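Local structure of RNA-dependent RNA polymerase (6QW0) at residues A[12-17]-A[157-162]; A[19-24]-A[174-179]; A[122-127]-A[161-166]. The protein probably acts as a manganese-dependent cap-snatching endonuclease in its N-terminal part, cutting capped host RNA to supply primers for viral transcription. All blocks are in the same frame, centred on the assembly; numbering follows the deposited sequence.

In the fold
From the N terminus, residues 12-17 meet 157-162 in contact 1, closing a loop of about 140 residues where helix 136-157 gives way to strand 163-171. Residues 19-24 come next and pair with 174-179 in contact 2; this loop crosses that of contact 1, because the segments alternate along the chain. Contact 3, 122-127 with 161-166, is nested inside the loop of contact 2 and shares Lys161 and Pro162 with contact 1. All three reach one mixed sheet. Thr17 exchanges backbone hydrogen bonds with Ile163 and Leu165, joining contacts 1 and 3, while Asn178 ND2 bonds to Leu165 O and so ties contact 2 to contact 3.

Contact 1 (A[12-17]-A[157-162]); sequences PVRALT and RSAIKP
Arg14 and Ala159 supply the polar link of this contact, in which an N-terminal segment is laid against the turn that follows a helix. Arg14 NH1 donates to Ala159 O at 2.8 Å, with the carbonyl oxygen near the plane of the guanidinium at its edge and NH1 lying on one of the lone pairs of that oxygen. The bond is close to straight, 158° at the hydrogen. A bend at chi3 (-65°) turns the guanidinium toward Ala159; CD, nearer the backbone, passes 3.2 Å from Ala159 O. Because Arg14 was modelled in two conformers, this bond may be only partly populated.

Weaker contacts of carbon with oxygen follow the backbone. Arg14 CB lies 3.1 Å from Ser158 O, and Pro162 CB comes within 3.2 Å of Val13 O. Pro162 CA makes a bent CH...O contact with Ala15 O, 3.5 Å. Ser158 rests its CB on the carbonyl group of Ala15, 3.4 Å from Ala15 C, while in the conformer described, one of two, its hydroxyl bonds to Leu155 O.

The apolar share is small. Pro12 and Pro162 cross at about a right angle, CG to CG at 3.7 Å, and His123 touches both rings.

Beyond these residues, Leu16 packs on Cys154 and Leu155 of helix 136-157, and strand 16-17 joins strand 163-171 in parallel. The contact thus brings the N-terminal segment to the helix-to-strand turn of a beta-alpha-beta unit, within an endonuclease domain of the PD-(D/E)XK clan.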
loop_
_atom_site.group_PDB
_atom_site.type_symbol
_atom_site.label_atom_id
_atom_site.label_comp_id
_atom_site.label_asym_id
_atom_site.label_seq_id
_atom_site.Cartn_x
_atom_site.Cartn_y
_atom_site.Cartn_z
ATOM N N PRO A 12 -5.931 -22.849 -12.108
ATOM C CA PRO A 12 -4.539 -22.743 -11.653
ATOM C C PRO A 12 -4.341 -23.469 -10.334
ATOM O O PRO A 12 -5.291 -23.755 -9.607
ATOM C CB PRO A 12 -4.334 -21.236 -11.478
ATOM C CG PRO A 12 -5.710 -20.704 -11.188
ATOM C CD PRO A 12 -6.677 -21.587 -11.936
ATOM N N VAL A 13 -3.066 -23.749 -10.023
ATOM C CA VAL A 13 -2.733 -24.367 -8.745
ATOM C C VAL A 13 -3.201 -23.460 -7.622
ATOM O O VAL A 13 -2.887 -22.263 -7.593
ATOM C CB VAL A 13 -1.221 -24.621 -8.641
ATOM C CG1 VAL A 13 -0.845 -25.021 -7.207
ATOM C CG2 VAL A 13 -0.786 -25.704 -9.615
ATOM N N ARG A 14 -3.956 -24.032 -6.687
ATOM C CA ARG A 14 -4.500 -23.294 -5.553
ATOM C C ARG A 14 -3.475 -23.336 -4.428
ATOM O O ARG A 14 -3.340 -24.344 -3.724
ATOM C CB ARG A 14 -5.837 -23.896 -5.133
ATOM C CG ARG A 14 -6.920 -23.750 -6.197
ATOM C CD ARG A 14 -8.144 -24.612 -5.883
ATOM N NE ARG A 14 -7.829 -26.038 -5.923
ATOM C CZ ARG A 14 -7.743 -26.826 -4.853
ATOM N NH1 ARG A 14 -7.966 -26.347 -3.633
ATOM N NH2 ARG A 14 -7.442 -28.107 -5.008
ATOM N N ALA A 15 -2.733 -22.245 -4.274
ATOM C CA ALA A 15 -1.660 -22.165 -3.296
ATOM C C ALA A 15 -1.347 -20.704 -3.055
ATOM O O ALA A 15 -1.776 -19.827 -3.807
ATOM C CB ALA A 15 -0.391 -22.889 -3.769
ATOM N N LEU A 16 -0.583 -20.463 -1.990
ATOM C CA LEU A 16 -0.107 -19.124 -1.654
ATOM C C LEU A 16 1.303 -18.914 -2.205
ATOM O O LEU A 16 2.196 -19.726 -1.949
ATOM C CB LEU A 16 -0.107 -18.937 -0.138
ATOM C CG LEU A 16 0.508 -17.638 0.402
ATOM C CD1 LEU A 16 -0.259 -16.450 -0.142
ATOM C CD2 LEU A 16 0.496 -17.646 1.938
ATOM N N THR A 17 1.491 -17.831 -2.961
ATOM C CA THR A 17 2.808 -17.421 -3.462
ATOM C C THR A 17 3.255 -16.177 -2.711
ATOM O O THR A 17 2.499 -15.204 -2.604
ATOM C CB THR A 17 2.761 -17.141 -4.962
ATOM O OG1 THR A 17 2.358 -18.315 -5.672
ATOM C CG2 THR A 17 4.125 -16.676 -5.497
ATOM N N ARG A 157 -7.321 -19.220 2.444
ATOM C CA ARG A 157 -8.153 -18.856 1.305
ATOM C C ARG A 157 -7.509 -19.225 -0.027
ATOM O O ARG A 157 -8.205 -19.280 -1.042
ATOM C CB ARG A 157 -8.497 -17.362 1.385
ATOM C CG ARG A 157 -9.629 -17.148 2.419
ATOM C CD ARG A 157 -9.644 -15.785 3.119
ATOM N NE ARG A 157 -10.619 -15.849 4.219
ATOM C CZ ARG A 157 -10.348 -16.368 5.413
ATOM N NH1 ARG A 157 -9.130 -16.853 5.672
ATOM N NH2 ARG A 157 -11.293 -16.422 6.345
ATOM N N SER A 158 -6.206 -19.509 -0.050
ATOM C CA SER A 158 -5.586 -19.957 -1.289
ATOM C C SER A 158 -6.125 -21.305 -1.743
ATOM O O SER A 158 -5.907 -21.679 -2.901
ATOM C CB SER A 158 -4.051 -20.005 -1.132
ATOM O OG SER A 158 -3.587 -21.128 -0.390
ATOM N N ALA A 159 -6.839 -22.018 -0.873
ATOM C CA ALA A 159 -7.486 -23.255 -1.277
ATOM C C ALA A 159 -8.660 -23.002 -2.207
ATOM O O ALA A 159 -9.100 -23.928 -2.902
ATOM C CB ALA A 159 -7.974 -24.007 -0.047
ATOM N N ILE A 160 -9.175 -21.774 -2.216
ATOM C CA ILE A 160 -10.320 -21.382 -3.035
ATOM C C ILE A 160 -9.838 -20.807 -4.356
ATOM O O ILE A 160 -10.229 -21.281 -5.429
ATOM C CB ILE A 160 -11.201 -20.380 -2.280
ATOM C CG1 ILE A 160 -11.709 -21.010 -0.985
ATOM C CG2 ILE A 160 -12.365 -19.904 -3.164
ATOM C CD1 ILE A 160 -12.512 -20.065 -0.168
ATOM N N LYS A 161 -8.979 -19.780 -4.291
ATOM C CA LYS A 161 -8.345 -19.200 -5.457
ATOM C C LYS A 161 -6.902 -18.941 -5.062
ATOM O O LYS A 161 -6.648 -18.524 -3.925
ATOM C CB LYS A 161 -8.988 -17.879 -5.909
ATOM C CG LYS A 161 -10.458 -18.002 -6.284
ATOM C CD LYS A 161 -11.111 -16.630 -6.418
ATOM C CE LYS A 161 -12.604 -16.769 -6.690
ATOM N NZ LYS A 161 -13.380 -15.615 -6.144
ATOM N N PRO A 162 -5.952 -19.143 -5.971
ATOM C CA PRO A 162 -4.550 -18.859 -5.638
ATOM C C PRO A 162 -4.365 -17.394 -5.272
ATOM O O PRO A 162 -4.969 -16.500 -5.868
ATOM C CB PRO A 162 -3.796 -19.227 -6.920
ATOM C CG PRO A 162 -4.813 -19.161 -7.990
ATOM C CD PRO A 162 -6.116 -19.549 -7.376
#

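Contact 2 (A[19-24]-A[174-179]); sequences HPLRRY and GVVSNL
Tyr24 reaches well beyond its own strand pairing: its OH hydrogen-bonds to Leu179 O at 2.6 Å, four residues past Val175, its bridge partner. The hydroxyl sits on a lone pair of that carbonyl, in the carbonyl plane, and also receives Leu181 N. With CG beside the backbone N (chi1 -64°), the ring lies over the strand pair, keeping its edge to the oxygens of Val175, Ser177 and Leu179. The guanidinium of Arg22 lies under this hydroxyl, with Tyr24 OH 3.1 Å above its plane and over its centre; Arg22 NH1 is itself paired with Asp180.

The strands run antiparallel, their short axes at 166°. Arg22 with Ser177 and Tyr24 with Val175 are hydrogen-bonded pairs, and Arg23 with Val176 is the non-hydrogen-bonded pair between them. On the Arg23 side, Val176 CG1 meets Leu21 CB at 4.1 Å.

Where regular pairing stops, Asn178 takes over. Its CG stands between the backbone N and the carbonyl carbon (chi1 54°), which carries the amide across to His19; ND2 donates to His19 O at 2.9 Å, nearly in the amide plane, and bonds to Leu165 O as well. Its OD1 takes Ile167 N, so both ends of the amide are engaged. A water donates to Pro20 O (2.7 Å) and Asn178 O (2.8 Å). Ser177 OG accepts from Leu179 N in an ST turn and also hydrogen-bonds to Ile167 O of strand 163-171.

With both a donated and an accepted bond, the Tyr24 hydroxyl has its rotation fixed, and the positive group beneath it would be expected to favour partial negative charge on the oxygen.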
loop_
_atom_site.group_PDB
_atom_site.type_symbol
_atom_site.label_atom_id
_atom_site.label_comp_id
_atom_site.label_asym_id
_atom_site.label_seq_id
_atom_site.Cartn_x
_atom_site.Cartn_y
_atom_site.Cartn_z
ATOM N N HIS A 19 6.519 -13.705 -3.079
ATOM C CA HIS A 19 7.786 -13.360 -3.708
ATOM C C HIS A 19 8.715 -12.757 -2.654
ATOM O O HIS A 19 8.247 -12.206 -1.659
ATOM C CB HIS A 19 7.572 -12.369 -4.859
ATOM C CG HIS A 19 6.856 -12.961 -6.032
ATOM N ND1 HIS A 19 7.514 -13.493 -7.119
ATOM C CD2 HIS A 19 5.534 -13.123 -6.275
ATOM C CE1 HIS A 19 6.629 -13.958 -7.983
ATOM N NE2 HIS A 19 5.419 -13.740 -7.496
ATOM N N PRO A 20 10.032 -12.899 -2.825
ATOM C CA PRO A 20 10.969 -12.447 -1.777
ATOM C C PRO A 20 10.993 -10.931 -1.647
ATOM O O PRO A 20 10.906 -10.205 -2.636
ATOM C CB PRO A 20 12.329 -12.987 -2.250
ATOM C CG PRO A 20 12.148 -13.242 -3.725
ATOM C CD PRO A 20 10.700 -13.609 -3.924
ATOM N N LEU A 21 11.104 -10.461 -0.404
ATOM C CA LEU A 21 11.253 -9.034 -0.143
ATOM C C LEU A 21 12.604 -8.540 -0.637
ATOM O O LEU A 21 13.628 -9.209 -0.474
ATOM C CB LEU A 21 11.112 -8.740 1.349
ATOM C CG LEU A 21 9.738 -8.991 1.983
ATOM C CD1 LEU A 21 9.877 -8.981 3.489
ATOM C CD2 LEU A 21 8.661 -7.983 1.515
ATOM N N ARG A 22 12.591 -7.361 -1.252
ATOM C CA ARG A 22 13.783 -6.694 -1.752
ATOM C C ARG A 22 13.910 -5.326 -1.098
ATOM O O ARG A 22 12.910 -4.672 -0.770
ATOM C CB ARG A 22 13.721 -6.530 -3.276
ATOM C CG ARG A 22 13.637 -7.873 -4.033
ATOM C CD ARG A 22 13.285 -7.679 -5.506
ATOM N NE ARG A 22 14.078 -6.608 -6.098
ATOM C CZ ARG A 22 13.958 -6.182 -7.352
ATOM N NH1 ARG A 22 13.076 -6.741 -8.171
ATOM N NH2 ARG A 22 14.723 -5.186 -7.784
ATOM N N ARG A 23 15.153 -4.872 -0.954
ATOM C CA ARG A 23 15.417 -3.529 -0.454
ATOM C C ARG A 23 15.686 -2.588 -1.617
ATOM O O ARG A 23 16.469 -2.906 -2.520
ATOM C CB ARG A 23 16.597 -3.518 0.518
ATOM C CG ARG A 23 16.429 -4.465 1.691
ATOM C CD ARG A 23 17.236 -4.016 2.897
ATOM N NE ARG A 23 16.880 -4.792 4.081
ATOM C CZ ARG A 23 17.313 -4.522 5.305
ATOM N NH1 ARG A 23 18.128 -3.488 5.512
ATOM N NH2 ARG A 23 16.934 -5.286 6.317
ATOM N N TYR A 24 15.031 -1.433 -1.589
ATOM C CA TYR A 24 15.166 -0.402 -2.605
ATOM C C TYR A 24 15.598 0.886 -1.928
ATOM O O TYR A 24 15.087 1.224 -0.861
ATOM C CB TYR A 24 13.845 -0.133 -3.318
ATOM C CG TYR A 24 13.268 -1.278 -4.113
ATOM C CD1 TYR A 24 13.597 -1.446 -5.441
ATOM C CD2 TYR A 24 12.353 -2.148 -3.543
ATOM C CE1 TYR A 24 13.047 -2.457 -6.197
ATOM C CE2 TYR A 24 11.800 -3.183 -4.294
ATOM C CZ TYR A 24 12.155 -3.315 -5.622
ATOM O OH TYR A 24 11.621 -4.310 -6.409
ATOM N N GLY A 174 13.867 4.792 1.528
ATOM C CA GLY A 174 13.659 3.720 0.571
ATOM C C GLY A 174 12.404 2.925 0.880
ATOM O O GLY A 174 11.543 3.365 1.628
ATOM N N VAL A 175 12.349 1.733 0.288
ATOM C CA VAL A 175 11.189 0.854 0.347
ATOM C C VAL A 175 11.685 -0.573 0.470
ATOM O O VAL A 175 12.664 -0.945 -0.179
ATOM C CB VAL A 175 10.324 1.020 -0.924
ATOM C CG1 VAL A 175 9.347 -0.116 -1.080
ATOM C CG2 VAL A 175 9.599 2.365 -0.917
ATOM N N VAL A 176 11.021 -1.369 1.307
ATOM C CA VAL A 176 11.174 -2.820 1.297
ATOM C C VAL A 176 9.894 -3.397 0.713
ATOM O O VAL A 176 8.803 -3.150 1.239
ATOM C CB VAL A 176 11.447 -3.378 2.698
ATOM C CG1 VAL A 176 11.555 -4.899 2.641
ATOM C CG2 VAL A 176 12.739 -2.771 3.244
ATOM N N SER A 177 10.024 -4.149 -0.380
ATOM C CA SER A 177 8.836 -4.654 -1.069
ATOM C C SER A 177 9.206 -5.906 -1.846
ATOM O O SER A 177 10.340 -6.052 -2.303
ATOM C CB SER A 177 8.260 -3.607 -2.036
ATOM O OG SER A 177 7.057 -4.081 -2.644
ATOM N N ASN A 178 8.228 -6.795 -2.034
ATOM C CA ASN A 178 8.430 -7.908 -2.952
ATOM C C ASN A 178 7.781 -7.661 -4.314
ATOM O O ASN A 178 7.806 -8.548 -5.174
ATOM C CB ASN A 178 7.963 -9.246 -2.328
ATOM C CG ASN A 178 6.535 -9.229 -1.817
ATOM O OD1 ASN A 178 5.888 -8.191 -1.738
ATOM N ND2 ASN A 178 6.045 -10.408 -1.441
ATOM N N LEU A 179 7.254 -6.462 -4.551
ATOM C CA LEU A 179 6.991 -6.057 -5.922
ATOM C C LEU A 179 8.312 -5.727 -6.616
ATOM O O LEU A 179 9.340 -5.491 -5.973
ATOM C CB LEU A 179 6.050 -4.848 -5.964
ATOM C CG LEU A 179 4.615 -5.094 -5.497
ATOM C CD1 LEU A 179 3.928 -3.753 -5.191
ATOM C CD2 LEU A 179 3.836 -5.877 -6.550
HETATM O O HOH W 1 10.217 -9.978 -5.218
#

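Contact 3 (A[122-127]-A[161-166]); sequences GHVYVV and KPISLY
Val126 is a forked knob spread between two neighbours on the partner strand: CG2 meets Ile163 CG2 and CG1 meets Leu165 CD1, each at 3.8 Å. With CG1 anti to the backbone N (chi1 174°), that methyl is turned to Leu165 and CG2 to Ile163. Val124 fills the next hollow along this face, with CB 4.0 Å from Ile163 CG1 and CG2 lying 3.8 Å from Lys161 CD. The lysine chain is extended, carrying NZ on to a salt bridge with Glu118. Phe94 and Phe98 of helix 94-98 cover this side.

Strands 124-131 and 163-171 run parallel, the axes of 124-127 and 163-166 at 19°, and are joined through helix 136-157 as a beta-alpha-beta unit; farther along, the first carries Glu128 and Phe129 of the manganese site. Four backbone hydrogen bonds alternate between them, among them Val126 N to Ser164 O at 2.9 Å.

On the other face Ser164 offers a low bump, and Tyr125 CD1 settles on its CB at 3.8 Å. Beyond it the Tyr125 and Tyr166 side chains lie side by side, pointing the same way and meeting edge to edge, CD1 to CE2 at 3.9 Å. Val127 CG2 touches Tyr166 CB, while the ring of Tyr166 meets that of His19.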
loop_
_atom_site.group_PDB
_atom_site.type_symbol
_atom_site.label_atom_id
_atom_site.label_comp_id
_atom_site.label_asym_id
_atom_site.label_seq_id
_atom_site.Cartn_x
_atom_site.Cartn_y
_atom_site.Cartn_z
ATOM N N GLY A 122 -8.501 -15.820 -12.425
ATOM C CA GLY A 122 -8.826 -16.457 -11.169
ATOM C C GLY A 122 -7.750 -16.405 -10.111
ATOM O O GLY A 122 -7.806 -17.192 -9.162
ATOM N N HIS A 123 -6.755 -15.545 -10.266
ATOM C CA HIS A 123 -5.804 -15.299 -9.200
ATOM C C HIS A 123 -6.303 -14.145 -8.341
ATOM O O HIS A 123 -7.061 -13.285 -8.801
ATOM C CB HIS A 123 -4.420 -14.972 -9.767
ATOM C CG HIS A 123 -3.713 -16.149 -10.375
ATOM N ND1 HIS A 123 -3.792 -16.452 -11.718
ATOM C CD2 HIS A 123 -2.899 -17.084 -9.827
ATOM C CE1 HIS A 123 -3.069 -17.530 -11.968
ATOM N NE2 HIS A 123 -2.524 -17.938 -10.837
ATOM N N VAL A 124 -5.879 -14.134 -7.081
ATOM C CA VAL A 124 -6.193 -13.045 -6.164
ATOM C C VAL A 124 -4.888 -12.469 -5.638
ATOM O O VAL A 124 -4.007 -13.212 -5.197
ATOM C CB VAL A 124 -7.086 -13.508 -5.003
ATOM C CG1 VAL A 124 -7.312 -12.349 -4.036
ATOM C CG2 VAL A 124 -8.425 -14.046 -5.543
ATOM N N TYR A 125 -4.756 -11.151 -5.700
ATOM C CA TYR A 125 -3.550 -10.477 -5.242
ATOM C C TYR A 125 -3.899 -9.679 -3.994
ATOM O O TYR A 125 -4.823 -8.861 -4.012
ATOM C CB TYR A 125 -2.969 -9.599 -6.353
ATOM C CG TYR A 125 -2.606 -10.411 -7.579
ATOM C CD1 TYR A 125 -1.361 -11.012 -7.696
ATOM C CD2 TYR A 125 -3.539 -10.634 -8.593
ATOM C CE1 TYR A 125 -1.041 -11.786 -8.811
ATOM C CE2 TYR A 125 -3.229 -11.411 -9.698
ATOM C CZ TYR A 125 -1.980 -11.978 -9.804
ATOM O OH TYR A 125 -1.679 -12.743 -10.909
ATOM N N VAL A 126 -3.185 -9.945 -2.903
ATOM C CA VAL A 126 -3.397 -9.252 -1.635
ATOM C C VAL A 126 -2.191 -8.348 -1.414
ATOM O O VAL A 126 -1.048 -8.811 -1.477
ATOM C CB VAL A 126 -3.585 -10.246 -0.475
ATOM C CG1 VAL A 126 -3.651 -9.525 0.858
ATOM C CG2 VAL A 126 -4.850 -11.104 -0.696
ATOM N N VAL A 127 -2.443 -7.053 -1.196
ATOM C CA VAL A 127 -1.374 -6.060 -1.083
ATOM C C VAL A 127 -1.548 -5.310 0.231
ATOM O O VAL A 127 -2.651 -4.856 0.547
ATOM C CB VAL A 127 -1.364 -5.074 -2.268
ATOM C CG1 VAL A 127 -0.154 -4.150 -2.167
ATOM C CG2 VAL A 127 -1.343 -5.815 -3.601
ATOM N N LYS A 161 -8.979 -19.780 -4.291
ATOM C CA LYS A 161 -8.345 -19.200 -5.457
ATOM C C LYS A 161 -6.902 -18.941 -5.062
ATOM O O LYS A 161 -6.648 -18.524 -3.925
ATOM C CB LYS A 161 -8.988 -17.879 -5.909
ATOM C CG LYS A 161 -10.458 -18.002 -6.284
ATOM C CD LYS A 161 -11.111 -16.630 -6.418
ATOM C CE LYS A 161 -12.604 -16.769 -6.690
ATOM N NZ LYS A 161 -13.380 -15.615 -6.144
ATOM N N PRO A 162 -5.952 -19.143 -5.971
ATOM C CA PRO A 162 -4.550 -18.859 -5.638
ATOM C C PRO A 162 -4.365 -17.394 -5.272
ATOM O O PRO A 162 -4.969 -16.500 -5.868
ATOM C CB PRO A 162 -3.796 -19.227 -6.920
ATOM C CG PRO A 162 -4.813 -19.161 -7.990
ATOM C CD PRO A 162 -6.116 -19.549 -7.376
ATOM N N ILE A 163 -3.533 -17.161 -4.262
ATOM C CA ILE A 163 -3.245 -15.815 -3.775
ATOM C C ILE A 163 -1.747 -15.557 -3.895
ATOM O O ILE A 163 -0.937 -16.435 -3.588
ATOM C CB ILE A 163 -3.709 -15.644 -2.310
ATOM C CG1 ILE A 163 -5.233 -15.714 -2.202
ATOM C CG2 ILE A 163 -3.168 -14.316 -1.703
ATOM C CD1 ILE A 163 -5.734 -15.768 -0.756
ATOM N N SER A 164 -1.381 -14.342 -4.304
ATOM C CA SER A 164 -0.018 -13.847 -4.138
ATOM C C SER A 164 -0.072 -12.692 -3.150
ATOM O O SER A 164 -0.938 -11.818 -3.278
ATOM C CB SER A 164 0.581 -13.398 -5.474
ATOM O OG SER A 164 0.736 -14.503 -6.351
ATOM N N LEU A 165 0.819 -12.705 -2.152
ATOM C CA LEU A 165 0.803 -11.720 -1.072
ATOM C C LEU A 165 1.956 -10.744 -1.271
ATOM O O LEU A 165 3.121 -11.154 -1.261
ATOM C CB LEU A 165 0.919 -12.393 0.297
ATOM C CG LEU A 165 1.076 -11.489 1.523
ATOM C CD1 LEU A 165 -0.115 -10.541 1.676
ATOM C CD2 LEU A 165 1.244 -12.340 2.785
ATOM N N TYR A 166 1.633 -9.457 -1.418
ATOM C CA TYR A 166 2.632 -8.423 -1.677
ATOM C C TYR A 166 2.612 -7.388 -0.561
ATOM O O TYR A 166 1.545 -7.037 -0.045
ATOM C CB TYR A 166 2.387 -7.722 -3.020
ATOM C CG TYR A 166 2.749 -8.545 -4.233
ATOM C CD1 TYR A 166 4.088 -8.815 -4.544
ATOM C CD2 TYR A 166 1.749 -9.074 -5.060
ATOM C CE1 TYR A 166 4.428 -9.560 -5.661
ATOM C CE2 TYR A 166 2.074 -9.830 -6.174
ATOM C CZ TYR A 166 3.410 -10.084 -6.460
ATOM O OH TYR A 166 3.746 -10.824 -7.571
#